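Local coordinates for laminin subunit ALPHA-1 (Mus musculus, PDB 2JD4), which probably helps anchor laminin-111 of the basement membrane to cell surfaces through its C-terminal pair of metal-binding laminin G domains, LG4 and LG5, at residues L250-V261 and L288-L299. The protein carries 4 engineered substitutions. Sequence-based numbering, arbitrary orientation.
Sequences LEIVDGKVLFHV and LQAHKSKHRIVL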
loop_
_atom_site.group_PDB
_atom_site.type_symbol
_atom_site.label_atom_id
_atom_site.label_comp_id
_atom_site.label_asym_id
_atom_site.label_seq_id
_atom_site.Cartn_x
_atom_site.Cartn_y
_atom_site.Cartn_z
ATOM N N LEU A 250 9.502 -17.034 -7.960
ATOM C CA LEU A 250 9.177 -17.501 -6.614
ATOM C C LEU A 250 7.706 -17.921 -6.675
ATOM O O LEU A 250 6.849 -17.129 -7.075
ATOM C CB LEU A 250 9.357 -16.360 -5.610
ATOM C CG LEU A 250 9.646 -16.695 -4.147
ATOM C CD1 LEU A 250 10.995 -17.392 -4.040
ATOM C CD2 LEU A 250 9.658 -15.408 -3.320
ATOM N N GLU A 251 7.412 -19.158 -6.290
ATOM C CA GLU A 251 6.043 -19.661 -6.349
ATOM C C GLU A 251 5.753 -20.764 -5.340
ATOM O O GLU A 251 6.666 -21.409 -4.818
ATOM C CB GLU A 251 5.750 -20.194 -7.760
ATOM C CG GLU A 251 6.904 -20.999 -8.350
ATOM C CD GLU A 251 6.580 -21.679 -9.682
ATOM O OE1 GLU A 251 5.724 -21.182 -10.447
ATOM O OE2 GLU A 251 7.212 -22.717 -9.973
ATOM N N ILE A 252 4.465 -20.960 -5.068
ATOM C CA ILE A 252 4.002 -21.996 -4.153
ATOM C C ILE A 252 3.304 -23.043 -5.023
ATOM O O ILE A 252 2.323 -22.739 -5.692
ATOM C CB ILE A 252 2.973 -21.440 -3.129
ATOM C CG1 ILE A 252 3.614 -20.336 -2.281
ATOM C CG2 ILE A 252 2.475 -22.558 -2.238
ATOM C CD1 ILE A 252 2.677 -19.744 -1.236
ATOM N N VAL A 253 3.826 -24.265 -5.025
ATOM C CA VAL A 253 3.243 -25.349 -5.812
ATOM C C VAL A 253 3.056 -26.578 -4.924
ATOM O O VAL A 253 4.025 -27.144 -4.418
ATOM C CB VAL A 253 4.155 -25.722 -7.008
ATOM C CG1 VAL A 253 3.566 -26.902 -7.774
ATOM C CG2 VAL A 253 4.313 -24.521 -7.930
ATOM N N ASP A 254 1.801 -26.969 -4.728
ATOM C CA ASP A 254 1.456 -28.124 -3.906
ATOM C C ASP A 254 1.984 -28.042 -2.478
ATOM O O ASP A 254 2.483 -29.030 -1.934
ATOM C CB ASP A 254 1.956 -29.410 -4.567
ATOM C CG ASP A 254 1.328 -29.647 -5.925
ATOM O OD1 ASP A 254 0.084 -29.562 -6.029
ATOM O OD2 ASP A 254 2.076 -29.920 -6.888
ATOM N N GLY A 255 1.871 -26.864 -1.872
ATOM C CA GLY A 255 2.323 -26.695 -0.503
ATOM C C GLY A 255 3.803 -26.430 -0.303
ATOM O O GLY A 255 4.245 -26.225 0.825
ATOM N N LYS A 256 4.578 -26.433 -1.382
ATOM C CA LYS A 256 6.013 -26.174 -1.278
ATOM C C LYS A 256 6.380 -24.845 -1.927
ATOM O O LYS A 256 5.689 -24.375 -2.827
ATOM C CB LYS A 256 6.802 -27.299 -1.956
ATOM C CG LYS A 256 6.731 -28.631 -1.226
ATOM C CD LYS A 256 6.563 -29.790 -2.193
ATOM C CE LYS A 256 7.671 -29.835 -3.229
ATOM N NZ LYS A 256 7.489 -30.990 -4.153
ATOM N N VAL A 257 7.472 -24.244 -1.466
ATOM C CA VAL A 257 7.935 -22.986 -2.028
ATOM C C VAL A 257 9.141 -23.267 -2.922
ATOM O O VAL A 257 10.085 -23.951 -2.509
ATOM C CB VAL A 257 8.334 -21.988 -0.919
ATOM C CG1 VAL A 257 8.890 -20.711 -1.535
ATOM C CG2 VAL A 257 7.122 -21.659 -0.060
ATOM N N LEU A 258 9.094 -22.748 -4.148
ATOM C CA LEU A 258 10.170 -22.935 -5.113
ATOM C C LEU A 258 10.769 -21.597 -5.533
ATOM O O LEU A 258 10.046 -20.626 -5.782
ATOM C CB LEU A 258 9.650 -23.653 -6.359
ATOM C CG LEU A 258 8.826 -24.924 -6.159
ATOM C CD1 LEU A 258 8.411 -25.485 -7.518
ATOM C CD2 LEU A 258 9.636 -25.949 -5.377
ATOM N N PHE A 259 12.095 -21.565 -5.605
ATOM C CA PHE A 259 12.845 -20.382 -6.006
ATOM C C PHE A 259 13.689 -20.806 -7.210
ATOM O O PHE A 259 14.677 -21.522 -7.053
ATOM C CB PHE A 259 13.733 -19.925 -4.840
ATOM C CG PHE A 259 14.629 -18.754 -5.156
ATOM C CD1 PHE A 259 14.214 -17.740 -6.010
ATOM C CD2 PHE A 259 15.869 -18.638 -4.537
ATOM C CE1 PHE A 259 15.019 -16.627 -6.242
ATOM C CE2 PHE A 259 16.685 -17.529 -4.759
ATOM C CZ PHE A 259 16.260 -16.520 -5.612
ATOM N N HIS A 260 13.274 -20.388 -8.407
ATOM C CA HIS A 260 13.980 -20.732 -9.643
ATOM C C HIS A 260 14.842 -19.580 -10.122
ATOM O O HIS A 260 14.476 -18.416 -9.987
ATOM C CB HIS A 260 12.997 -21.054 -10.771
ATOM C CG HIS A 260 11.954 -22.063 -10.412
ATOM N ND1 HIS A 260 12.246 -23.389 -10.183
ATOM C CD2 HIS A 260 10.613 -21.938 -10.262
ATOM C CE1 HIS A 260 11.130 -24.040 -9.906
ATOM N NE2 HIS A 260 10.125 -23.182 -9.947
ATOM N N VAL A 261 15.981 -19.912 -10.715
ATOM C CA VAL A 261 16.878 -18.902 -11.244
ATOM C C VAL A 261 17.534 -19.440 -12.512
ATOM O O VAL A 261 17.887 -20.616 -12.578
ATOM C CB VAL A 261 17.976 -18.545 -10.217
ATOM C CG1 VAL A 261 19.076 -17.733 -10.880
ATOM C CG2 VAL A 261 17.368 -17.755 -9.066
ATOM N N LEU A 288 9.621 -15.152 4.355
ATOM C CA LEU A 288 10.298 -15.767 3.226
ATOM C C LEU A 288 11.490 -14.927 2.790
ATOM O O LEU A 288 11.384 -13.711 2.620
ATOM C CB LEU A 288 9.309 -15.944 2.071
ATOM C CG LEU A 288 9.739 -16.705 0.812
ATOM C CD1 LEU A 288 8.499 -17.026 -0.010
ATOM C CD2 LEU A 288 10.726 -15.876 -0.003
ATOM N N GLN A 289 12.629 -15.592 2.623
ATOM C CA GLN A 289 13.857 -14.940 2.196
ATOM C C GLN A 289 14.429 -15.732 1.026
ATOM O O GLN A 289 14.539 -16.949 1.093
ATOM C CB GLN A 289 14.879 -14.923 3.335
ATOM C CG GLN A 289 14.420 -14.219 4.597
ATOM C CD GLN A 289 15.368 -14.449 5.761
ATOM O OE1 GLN A 289 16.558 -14.131 5.684
ATOM N NE2 GLN A 289 14.844 -15.006 6.847
ATOM N N ALA A 290 14.780 -15.040 -0.048
ATOM C CA ALA A 290 15.356 -15.693 -1.218
ATOM C C ALA A 290 16.533 -14.837 -1.660
ATOM O O ALA A 290 16.349 -13.721 -2.147
ATOM C CB ALA A 290 14.318 -15.789 -2.331
ATOM N N HIS A 291 17.743 -15.357 -1.482
ATOM C CA HIS A 291 18.941 -14.605 -1.836
ATOM C C HIS A 291 19.687 -15.173 -3.036
ATOM O O HIS A 291 20.001 -16.360 -3.082
ATOM C CB HIS A 291 19.889 -14.546 -0.632
ATOM C CG HIS A 291 21.015 -13.570 -0.789
ATOM N ND1 HIS A 291 22.067 -13.501 0.099
ATOM C CD2 HIS A 291 21.238 -12.603 -1.712
ATOM C CE1 HIS A 291 22.889 -12.533 -0.269
ATOM N NE2 HIS A 291 22.409 -11.973 -1.363
ATOM N N LYS A 292 19.960 -14.313 -4.011
ATOM C CA LYS A 292 20.702 -14.716 -5.197
ATOM C C LYS A 292 22.054 -14.014 -5.175
ATOM O O LYS A 292 22.118 -12.785 -5.100
ATOM C CB LYS A 292 19.965 -14.312 -6.474
ATOM C CG LYS A 292 20.734 -14.647 -7.753
ATOM C CD LYS A 292 20.209 -13.868 -8.944
ATOM C CE LYS A 292 20.849 -14.333 -10.246
ATOM N NZ LYS A 292 22.323 -14.126 -10.270
ATOM N N SER A 293 23.125 -14.801 -5.234
ATOM C CA SER A 293 24.482 -14.260 -5.249
ATOM C C SER A 293 25.244 -14.935 -6.391
ATOM O O SER A 293 24.714 -15.837 -7.036
ATOM C CB SER A 293 25.179 -14.529 -3.914
ATOM O OG SER A 293 25.307 -15.920 -3.679
ATOM N N LYS A 294 26.478 -14.497 -6.635
ATOM C CA LYS A 294 27.318 -15.044 -7.704
ATOM C C LYS A 294 26.950 -16.464 -8.130
ATOM O O LYS A 294 26.188 -16.657 -9.077
ATOM C CB LYS A 294 28.791 -15.004 -7.284
ATOM C CG LYS A 294 29.327 -13.606 -7.017
ATOM C CD LYS A 294 30.780 -13.644 -6.562
ATOM C CE LYS A 294 31.311 -12.245 -6.270
ATOM N NZ LYS A 294 32.722 -12.260 -5.777
ATOM N N HIS A 295 27.492 -17.461 -7.439
ATOM C CA HIS A 295 27.201 -18.853 -7.768
ATOM C C HIS A 295 26.428 -19.492 -6.624
ATOM O O HIS A 295 26.702 -20.627 -6.237
ATOM C CB HIS A 295 28.506 -19.630 -8.010
ATOM C CG HIS A 295 28.301 -21.032 -8.511
ATOM N ND1 HIS A 295 29.339 -21.927 -8.663
ATOM C CD2 HIS A 295 27.181 -21.688 -8.903
ATOM C CE1 HIS A 295 28.869 -23.072 -9.124
ATOM N NE2 HIS A 295 27.563 -22.954 -9.279
ATOM N N ARG A 296 25.458 -18.762 -6.079
ATOM C CA ARG A 296 24.672 -19.289 -4.971
ATOM C C ARG A 296 23.222 -18.818 -4.940
ATOM O O ARG A 296 22.920 -17.663 -5.247
ATOM C CB ARG A 296 25.345 -18.944 -3.641
ATOM C CG ARG A 296 24.599 -19.467 -2.425
ATOM C CD ARG A 296 25.380 -19.221 -1.150
ATOM N NE ARG A 296 26.706 -19.826 -1.212
ATOM C CZ ARG A 296 27.554 -19.877 -0.191
ATOM N NH1 ARG A 296 27.217 -19.358 0.982
ATOM N NH2 ARG A 296 28.742 -20.447 -0.344
ATOM N N ILE A 297 22.340 -19.735 -4.554
ATOM C CA ILE A 297 20.906 -19.476 -4.449
ATOM C C ILE A 297 20.414 -20.018 -3.107
ATOM O O ILE A 297 20.498 -21.219 -2.844
ATOM C CB ILE A 297 20.145 -20.171 -5.601
ATOM C CG1 ILE A 297 20.404 -19.425 -6.910
ATOM C CG2 ILE A 297 18.665 -20.236 -5.299
ATOM C CD1 ILE A 297 19.844 -20.123 -8.128
ATOM N N VAL A 298 19.899 -19.130 -2.260
ATOM C CA VAL A 298 19.419 -19.531 -0.943
ATOM C C VAL A 298 17.961 -19.140 -0.684
ATOM O O VAL A 298 17.588 -17.974 -0.816
ATOM C CB VAL A 298 20.293 -18.906 0.177
ATOM C CG1 VAL A 298 19.798 -19.360 1.538
ATOM C CG2 VAL A 298 21.761 -19.297 -0.018
ATOM N N LEU A 299 17.156 -20.130 -0.307
ATOM C CA LEU A 299 15.742 -19.933 0.010
ATOM C C LEU A 299 15.532 -20.233 1.493
ATOM O O LEU A 299 15.902 -21.302 1.980
ATOM C CB LEU A 299 14.855 -20.867 -0.826
ATOM C CG LEU A 299 13.370 -20.860 -0.432
ATOM C CD1 LEU A 299 12.813 -19.448 -0.546
ATOM C CD2 LEU A 299 12.587 -21.826 -1.310
#
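Phe259 lays its ring over the stub of Ala290, whose CB stands 3.7 Å from the ring centroid and 8° off the normal, a CH-pi contact almost centred on one face. The small alanine makes the hollow, and the ring is the broad bump that fills it. With CG anti to the backbone N (chi1 176°), the ring leans out from strand 256-261 and pushes its CD2-CE2 side against Ile297; Phe259 CD2 lies 3.3 Å from Ile297 CG2. Lys292 CB and the carbonyl O of His291 border the ring at its edge. Exchanging this phenylalanine for an alanine would probably open a gap above Ala290 and rob Ile297 CG2 of its backing. Beside the ring, Val261 meets Ile297 tip to tip; Val261 CB is only 3.2 Å from Ile297 CD1, tighter than usual for two carbons. Lys292 slants across Val261, its CE against Val261 CG1, while its NZ is hydrogen-bonded to the carbonyl O atoms of Thr316, Leu220 and Arg219. Beyond Ala290, Leu250 CD2 butts against Leu288 CD2 at 3.5 Å. Val257 CG1 fits between Leu288 CD1 and Leu299 CD2, at 4.0 and 3.9 Å. No hydrogen bond joins the two hairpins, and the strand axes of 256-261 and 296-299 run 8.1 Å apart at 161°: this is face-to-face packing in the core of a laminin G beta sandwich. Around it, strand 267-272 pairs with 256-262 and brings Ile268 to Ile297, strand 235-241 flanks 247-253, and strand 222-230 pairs with 286-293, setting Leu226 and Phe228 against Leu288.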